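Local coordinates for protein lysine cyclodeaminase (Streptomyces pristinaespiralis, PDB 5YU3) that probably uses bound NAD to cyclise L-lysine to L-pipecolic acid with loss of ammonia, and also recognises L-ornithine and L-2,4-diaminobutyric acid, at residues G114-L117 against T118-T122; G90-T93 against I94-T97. All coordinates share one frame; numbering follows the deposited sequence.

Interaction 1 of 2, residues G114-L117 against T118-T122. With NAD (nicotinamide-adenine-dinucleotide), chain F; PRO (proline), chain G.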
loop_
_atom_site.group_PDB
_atom_site.type_symbol
_atom_site.label_atom_id
_atom_site.label_comp_id
_atom_site.label_asym_id
_atom_site.label_seq_id
_atom_site.Cartn_x
_atom_site.Cartn_y
_atom_site.Cartn_z
ATOM N N GLY A 114 -7.731 -7.195 -9.075
ATOM C CA GLY A 114 -7.818 -5.827 -9.555
ATOM C C GLY A 114 -7.696 -5.671 -11.062
ATOM O O GLY A 114 -7.876 -4.564 -11.577
ATOM N N VAL A 115 -7.406 -6.756 -11.789
ATOM C CA VAL A 115 -7.207 -6.655 -13.242
ATOM C C VAL A 115 -8.514 -6.290 -13.945
ATOM O O VAL A 115 -8.592 -5.286 -14.671
ATOM C CB VAL A 115 -6.624 -7.962 -13.807
ATOM C CG1 VAL A 115 -6.569 -7.897 -15.340
ATOM C CG2 VAL A 115 -5.236 -8.227 -13.245
ATOM N N LEU A 116 -9.554 -7.120 -13.773
ATOM C CA LEU A 116 -10.839 -6.828 -14.411
ATOM C C LEU A 116 -11.435 -5.529 -13.876
ATOM O O LEU A 116 -11.879 -4.676 -14.650
ATOM C CB LEU A 116 -11.818 -7.989 -14.210
ATOM C CG LEU A 116 -13.226 -7.771 -14.780
ATOM C CD1 LEU A 116 -13.170 -7.527 -16.281
ATOM C CD2 LEU A 116 -14.146 -8.966 -14.442
ATOM N N LEU A 117 -11.471 -5.378 -12.548
ATOM C CA LEU A 117 -12.009 -4.173 -11.922
ATOM C C LEU A 117 -11.355 -2.901 -12.471
ATOM O O LEU A 117 -12.046 -1.906 -12.721
ATOM C CB LEU A 117 -11.826 -4.270 -10.398
ATOM C CG LEU A 117 -12.256 -3.133 -9.469
ATOM C CD1 LEU A 117 -12.585 -3.685 -8.081
ATOM C CD2 LEU A 117 -11.169 -2.061 -9.339
ATOM N N THR A 118 -10.030 -2.905 -12.630
ATOM C CA THR A 118 -9.346 -1.710 -13.136
ATOM C C THR A 118 -9.819 -1.390 -14.551
ATOM O O THR A 118 -10.150 -0.240 -14.870
ATOM C CB THR A 118 -7.819 -1.895 -13.112
ATOM O OG1 THR A 118 -7.357 -1.981 -11.752
ATOM C CG2 THR A 118 -7.103 -0.703 -13.792
ATOM N N ALA A 119 -9.893 -2.414 -15.403
ATOM C CA ALA A 119 -10.343 -2.199 -16.777
ATOM C C ALA A 119 -11.775 -1.684 -16.805
ATOM O O ALA A 119 -12.108 -0.798 -17.600
ATOM C CB ALA A 119 -10.209 -3.497 -17.583
ATOM N N LEU A 120 -12.640 -2.221 -15.933
ATOM C CA LEU A 120 -14.032 -1.792 -15.896
ATOM C C LEU A 120 -14.155 -0.332 -15.477
ATOM O O LEU A 120 -14.852 0.450 -16.136
ATOM C CB LEU A 120 -14.837 -2.681 -14.943
ATOM C CG LEU A 120 -14.989 -4.128 -15.419
ATOM C CD1 LEU A 120 -15.731 -4.971 -14.366
ATOM C CD2 LEU A 120 -15.708 -4.199 -16.760
ATOM N N ARG A 121 -13.532 0.051 -14.352
ATOM C CA ARG A 121 -13.772 1.413 -13.875
ATOM C C ARG A 121 -13.050 2.451 -14.731
ATOM O O ARG A 121 -13.450 3.625 -14.735
ATOM C CB ARG A 121 -13.408 1.553 -12.378
ATOM C CG ARG A 121 -11.979 1.197 -11.949
ATOM C CD ARG A 121 -10.969 2.257 -12.405
ATOM N NE ARG A 121 -9.904 2.502 -11.442
ATOM C CZ ARG A 121 -8.757 3.111 -11.733
ATOM N NH1 ARG A 121 -8.495 3.507 -12.987
ATOM N NH2 ARG A 121 -7.856 3.313 -10.770
ATOM N N THR A 122 -12.011 2.040 -15.459
ATOM C CA THR A 122 -11.309 2.961 -16.348
ATOM C C THR A 122 -12.133 3.240 -17.598
ATOM O O THR A 122 -12.220 4.393 -18.048
ATOM C CB THR A 122 -9.937 2.388 -16.705
ATOM O OG1 THR A 122 -9.221 2.126 -15.493
ATOM C CG2 THR A 122 -9.117 3.366 -17.540
HETATM P PA NAD F . -1.454 -2.774 -22.746
HETATM O O1A NAD F . -0.006 -3.151 -22.701
HETATM O O2A NAD F . -2.518 -3.853 -22.696
HETATM O O5B NAD F . -1.719 -1.969 -24.114
HETATM C C5B NAD F . -0.931 -0.815 -24.429
HETATM C C4B NAD F . -0.823 -0.770 -25.946
HETATM O O4B NAD F . -0.198 0.454 -26.338
HETATM C C3B NAD F . 0.068 -1.893 -26.485
HETATM O O3B NAD F . -0.678 -2.722 -27.402
HETATM C C2B NAD F . 1.195 -1.158 -27.193
HETATM O O2B NAD F . 1.649 -1.798 -28.382
HETATM C C1B NAD F . 0.539 0.165 -27.520
HETATM N N9A NAD F . 1.443 1.303 -27.796
HETATM C C8A NAD F . 2.634 1.593 -27.223
HETATM N N7A NAD F . 3.141 2.755 -27.747
HETATM C C5A NAD F . 2.249 3.203 -28.661
HETATM C C6A NAD F . 2.135 4.347 -29.586
HETATM N N6A NAD F . 3.100 5.295 -29.641
HETATM N N1A NAD F . 1.023 4.428 -30.350
HETATM C C2A NAD F . 0.037 3.512 -30.326
HETATM N N3A NAD F . 0.078 2.436 -29.522
HETATM C C4A NAD F . 1.136 2.242 -28.686
HETATM O O3 NAD F . -1.706 -1.720 -21.534
HETATM P PN NAD F . -3.109 -1.150 -21.020
HETATM O O1N NAD F . -4.032 -0.996 -22.207
HETATM O O2N NAD F . -3.536 -1.974 -19.824
HETATM O O5D NAD F . -2.694 0.300 -20.448
HETATM C C5D NAD F . -2.412 1.373 -21.347
HETATM C C4D NAD F . -2.142 2.639 -20.534
HETATM O O4D NAD F . -3.273 2.946 -19.720
HETATM C C3D NAD F . -0.975 2.463 -19.577
HETATM O O3D NAD F . -0.244 3.708 -19.507
HETATM C C2D NAD F . -1.653 2.237 -18.244
HETATM O O2D NAD F . -0.804 2.526 -17.124
HETATM C C1D NAD F . -2.823 3.188 -18.385
HETATM N N1N NAD F . -3.920 2.967 -17.451
HETATM C C2N NAD F . -4.614 4.038 -17.041
HETATM C C3N NAD F . -5.670 3.908 -16.150
HETATM C C7N NAD F . -6.420 5.131 -15.739
HETATM O O7N NAD F . -7.188 5.089 -14.799
HETATM N N7N NAD F . -6.255 6.252 -16.463
HETATM C C4N NAD F . -6.045 2.639 -15.700
HETATM C C5N NAD F . -5.323 1.544 -16.170
HETATM C C6N NAD F . -4.262 1.727 -17.058
HETATM N N PRO G . -2.869 4.069 -13.318
HETATM C CA PRO G . -3.503 2.669 -13.066
HETATM C C PRO G . -4.668 2.779 -12.043
HETATM O O PRO G . -4.991 1.686 -11.544
HETATM C CB PRO G . -2.516 1.973 -12.646
HETATM C CG PRO G . -1.272 2.532 -13.512
HETATM C CD PRO G . -1.658 3.646 -14.048
HETATM O OXT PRO G . -5.285 3.867 -11.761
#
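T118 grips the carbonyl oxygen of G114 twice, through its backbone amide and its hydroxyl. Its N lies 2.9 Å from G114 O and its OG1 2.6 Å from the same oxygen, the two donors arriving from opposite faces of the carbonyl plane. Threonine suits the position because OG1 sits beside its own backbone N (chi1 -67°), which places it over the preceding turn, where K77 also bonds to it, while CG2 is left to pack 3.7 Å from NAD C5N. Packing is tight on the L120 side as well, where the amide of L120 bonds to L116 O and L120 CD1 lies 3.8 Å from L116 CG. By contrast, V115 points away from T118-T122 and packs on L95 of strand 94-102 and on H332 of the second subunit, adding little to this turn. All this is the first part of helix 115-133, with D113 receiving the amides of V115 and L116, and one face of the helix, T118, R121 and T122, borders the ligands. R121 bends at chi2 and chi3 to bring its guanidinium edge to both: NH2 bonds to OXT of the bound proline at 2.8 Å, and NH1 makes a weak bond to NAD O7N. D308 holds NE in a salt bridge. A leucine in place of R121 would probably leave the proline carboxylate without this partner and D308 without its mate. NH1 also donates to the hydroxyl of T122 (OG1), which itself donates to T118 O and lies 3.2 Å from NAD C4N.

Interaction 2 of 2, residues G90-T93 against I94-T97; sequences GLPT and ILGT. With NAD (nicotinamide-adenine-dinucleotide), chain F.
Between P92 and L95, which meet through their side chains, the backbone passes from extended to a helix-like bend at T93 (phi -57°, psi -44°) and back into the extended angles of strand 94-102. The bend sends the side chains to two places. On one, P92 and L95 cross obliquely, CG of the proline ring lying 3.9 Å from L95 CD1, while the other methyl, CD2, stands a looser 4.2 Å from L91 CD1. The two methyls of a branched leucine can thus serve two neighbours at once, and L95 reaches back to them with CG anti to its backbone N (chi1 -158°). The rigid proline ring also lays CB 3.5 Å from I94 O, and the backbone carbonyl of P92 accepts a hydrogen bond from N85 ND2. P334 and T105 of the second subunit pack against P92 and L95 respectively.

On the other, T93 and I94 face the cofactor. T93 OG1 donates to NAD O1A at 2.6 Å, a short bond to a phosphate oxygen that a small hydroxyl side chain can make without crowding the bend. I94 instead offers hydrocarbon: CG1 comes within 3.4 Å of NAD O2N, and CD1 lies 3.7 Å from NAD O2D of the nicotinamide ribose. This CG1-CD1 branch lies along the cofactor where diphosphate, ribose and nicotinamide meet, both atoms also 3.9 Å from NAD C6N. Amides of A148 and Q149 bind the same cofactor elsewhere. The arrangement is a loop-to-strand junction of the mixed sheet that lines the NAD pocket of this ornithine cyclodeaminase/mu-crystallin family member.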
loop_
_atom_site.group_PDB
_atom_site.type_symbol
_atom_site.label_atom_id
_atom_site.label_comp_id
_atom_site.label_asym_id
_atom_site.label_seq_id
_atom_site.Cartn_x
_atom_site.Cartn_y
_atom_site.Cartn_z
ATOM N N GLY A 90 3.114 -13.362 -21.259
ATOM C CA GLY A 90 1.708 -13.672 -21.428
ATOM C C GLY A 90 0.831 -13.159 -20.314
ATOM O O GLY A 90 -0.260 -13.695 -20.087
ATOM N N LEU A 91 1.285 -12.140 -19.600
ATOM C CA LEU A 91 0.548 -11.526 -18.513
ATOM C C LEU A 91 0.075 -10.145 -18.928
ATOM O O LEU A 91 0.656 -9.519 -19.821
ATOM C CB LEU A 91 1.428 -11.412 -17.257
ATOM C CG LEU A 91 1.692 -12.701 -16.466
ATOM C CD1 LEU A 91 2.797 -12.493 -15.444
ATOM C CD2 LEU A 91 0.411 -13.181 -15.785
ATOM N N PRO A 92 -0.988 -9.640 -18.317
ATOM C CA PRO A 92 -1.422 -8.275 -18.619
ATOM C C PRO A 92 -0.404 -7.262 -18.124
ATOM O O PRO A 92 0.278 -7.467 -17.114
ATOM C CB PRO A 92 -2.752 -8.150 -17.875
ATOM C CG PRO A 92 -2.682 -9.334 -16.801
ATOM C CD PRO A 92 -1.924 -10.264 -17.310
ATOM N N THR A 93 -0.298 -6.164 -18.876
ATOM C CA THR A 93 0.528 -5.042 -18.445
ATOM C C THR A 93 0.094 -4.524 -17.076
ATOM O O THR A 93 0.941 -4.240 -16.218
ATOM C CB THR A 93 0.457 -3.928 -19.489
ATOM O OG1 THR A 93 1.171 -4.344 -20.656
ATOM C CG2 THR A 93 1.065 -2.618 -18.957
ATOM N N ILE A 94 -1.215 -4.379 -16.870
ATOM C CA ILE A 94 -1.784 -3.917 -15.607
ATOM C C ILE A 94 -2.146 -5.151 -14.786
ATOM O O ILE A 94 -3.034 -5.927 -15.159
ATOM C CB ILE A 94 -3.006 -3.014 -15.830
ATOM C CG1 ILE A 94 -2.604 -1.725 -16.574
ATOM C CG2 ILE A 94 -3.699 -2.690 -14.495
ATOM C CD1 ILE A 94 -1.584 -0.862 -15.826
ATOM N N LEU A 95 -1.463 -5.325 -13.657
ATOM C CA LEU A 95 -1.651 -6.477 -12.784
ATOM C C LEU A 95 -1.800 -5.952 -11.366
ATOM O O LEU A 95 -0.881 -5.310 -10.849
ATOM C CB LEU A 95 -0.445 -7.421 -12.908
ATOM C CG LEU A 95 -0.501 -8.903 -12.553
ATOM C CD1 LEU A 95 -1.798 -9.528 -13.058
ATOM C CD2 LEU A 95 0.731 -9.598 -13.140
ATOM N N GLY A 96 -2.945 -6.212 -10.736
ATOM C CA GLY A 96 -3.161 -5.661 -9.410
ATOM C C GLY A 96 -4.231 -6.392 -8.625
ATOM O O GLY A 96 -4.878 -7.320 -9.117
ATOM N N THR A 97 -4.411 -5.937 -7.385
ATOM C CA THR A 97 -5.376 -6.493 -6.443
ATOM C C THR A 97 -5.943 -5.352 -5.605
ATOM O O THR A 97 -5.321 -4.298 -5.466
ATOM C CB THR A 97 -4.721 -7.560 -5.546
ATOM O OG1 THR A 97 -3.398 -7.143 -5.212
ATOM C CG2 THR A 97 -4.628 -8.906 -6.272
HETATM P PA NAD F . -1.454 -2.774 -22.746
HETATM O O1A NAD F . -0.006 -3.151 -22.701
HETATM O O2A NAD F . -2.518 -3.853 -22.696
HETATM O O5B NAD F . -1.719 -1.969 -24.114
HETATM C C5B NAD F . -0.931 -0.815 -24.429
HETATM C C4B NAD F . -0.823 -0.770 -25.946
HETATM O O4B NAD F . -0.198 0.454 -26.338
HETATM C C3B NAD F . 0.068 -1.893 -26.485
HETATM O O3B NAD F . -0.678 -2.722 -27.402
HETATM C C2B NAD F . 1.195 -1.158 -27.193
HETATM O O2B NAD F . 1.649 -1.798 -28.382
HETATM C C1B NAD F . 0.539 0.165 -27.520
HETATM N N9A NAD F . 1.443 1.303 -27.796
HETATM C C8A NAD F . 2.634 1.593 -27.223
HETATM N N7A NAD F . 3.141 2.755 -27.747
HETATM C C5A NAD F . 2.249 3.203 -28.661
HETATM C C6A NAD F . 2.135 4.347 -29.586
HETATM N N6A NAD F . 3.100 5.295 -29.641
HETATM N N1A NAD F . 1.023 4.428 -30.350
HETATM C C2A NAD F . 0.037 3.512 -30.326
HETATM N N3A NAD F . 0.078 2.436 -29.522
HETATM C C4A NAD F . 1.136 2.242 -28.686
HETATM O O3 NAD F . -1.706 -1.720 -21.534
HETATM P PN NAD F . -3.109 -1.150 -21.020
HETATM O O1N NAD F . -4.032 -0.996 -22.207
HETATM O O2N NAD F . -3.536 -1.974 -19.824
HETATM O O5D NAD F . -2.694 0.300 -20.448
HETATM C C5D NAD F . -2.412 1.373 -21.347
HETATM C C4D NAD F . -2.142 2.639 -20.534
HETATM O O4D NAD F . -3.273 2.946 -19.720
HETATM C C3D NAD F . -0.975 2.463 -19.577
HETATM O O3D NAD F . -0.244 3.708 -19.507
HETATM C C2D NAD F . -1.653 2.237 -18.244
HETATM O O2D NAD F . -0.804 2.526 -17.124
HETATM C C1D NAD F . -2.823 3.188 -18.385
HETATM N N1N NAD F . -3.920 2.967 -17.451
HETATM C C2N NAD F . -4.614 4.038 -17.041
HETATM C C3N NAD F . -5.670 3.908 -16.150
HETATM C C7N NAD F . -6.420 5.131 -15.739
HETATM O O7N NAD F . -7.188 5.089 -14.799
HETATM N N7N NAD F . -6.255 6.252 -16.463
HETATM C C4N NAD F . -6.045 2.639 -15.700
HETATM C C5N NAD F . -5.323 1.544 -16.170
HETATM C C6N NAD F . -4.262 1.727 -17.058
#

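Overall arrangement
Interaction 2 comes first along the chain; strand 94-102 then leads, by way of strand 108-113, to the helix that carries interaction 1. Their centres are 11 Å apart, yet they touch directly: G114 N lies 2.9 Å from G96 O, probably a hydrogen bond, and V115 CG2 packs 3.7 Å from L95 CD1. Both border one NAD molecule: residues 90-97 run from its diphosphate and ribose to the near edge of the nicotinamide, where they meet residues 114-122 at adjacent ring carbons, C6N and C5N. The side chain of I94 also comes to about 4 Å from the bound proline and touches T118, so the two contacts adjoin at the pocket. Each contact is also backed by the second subunit.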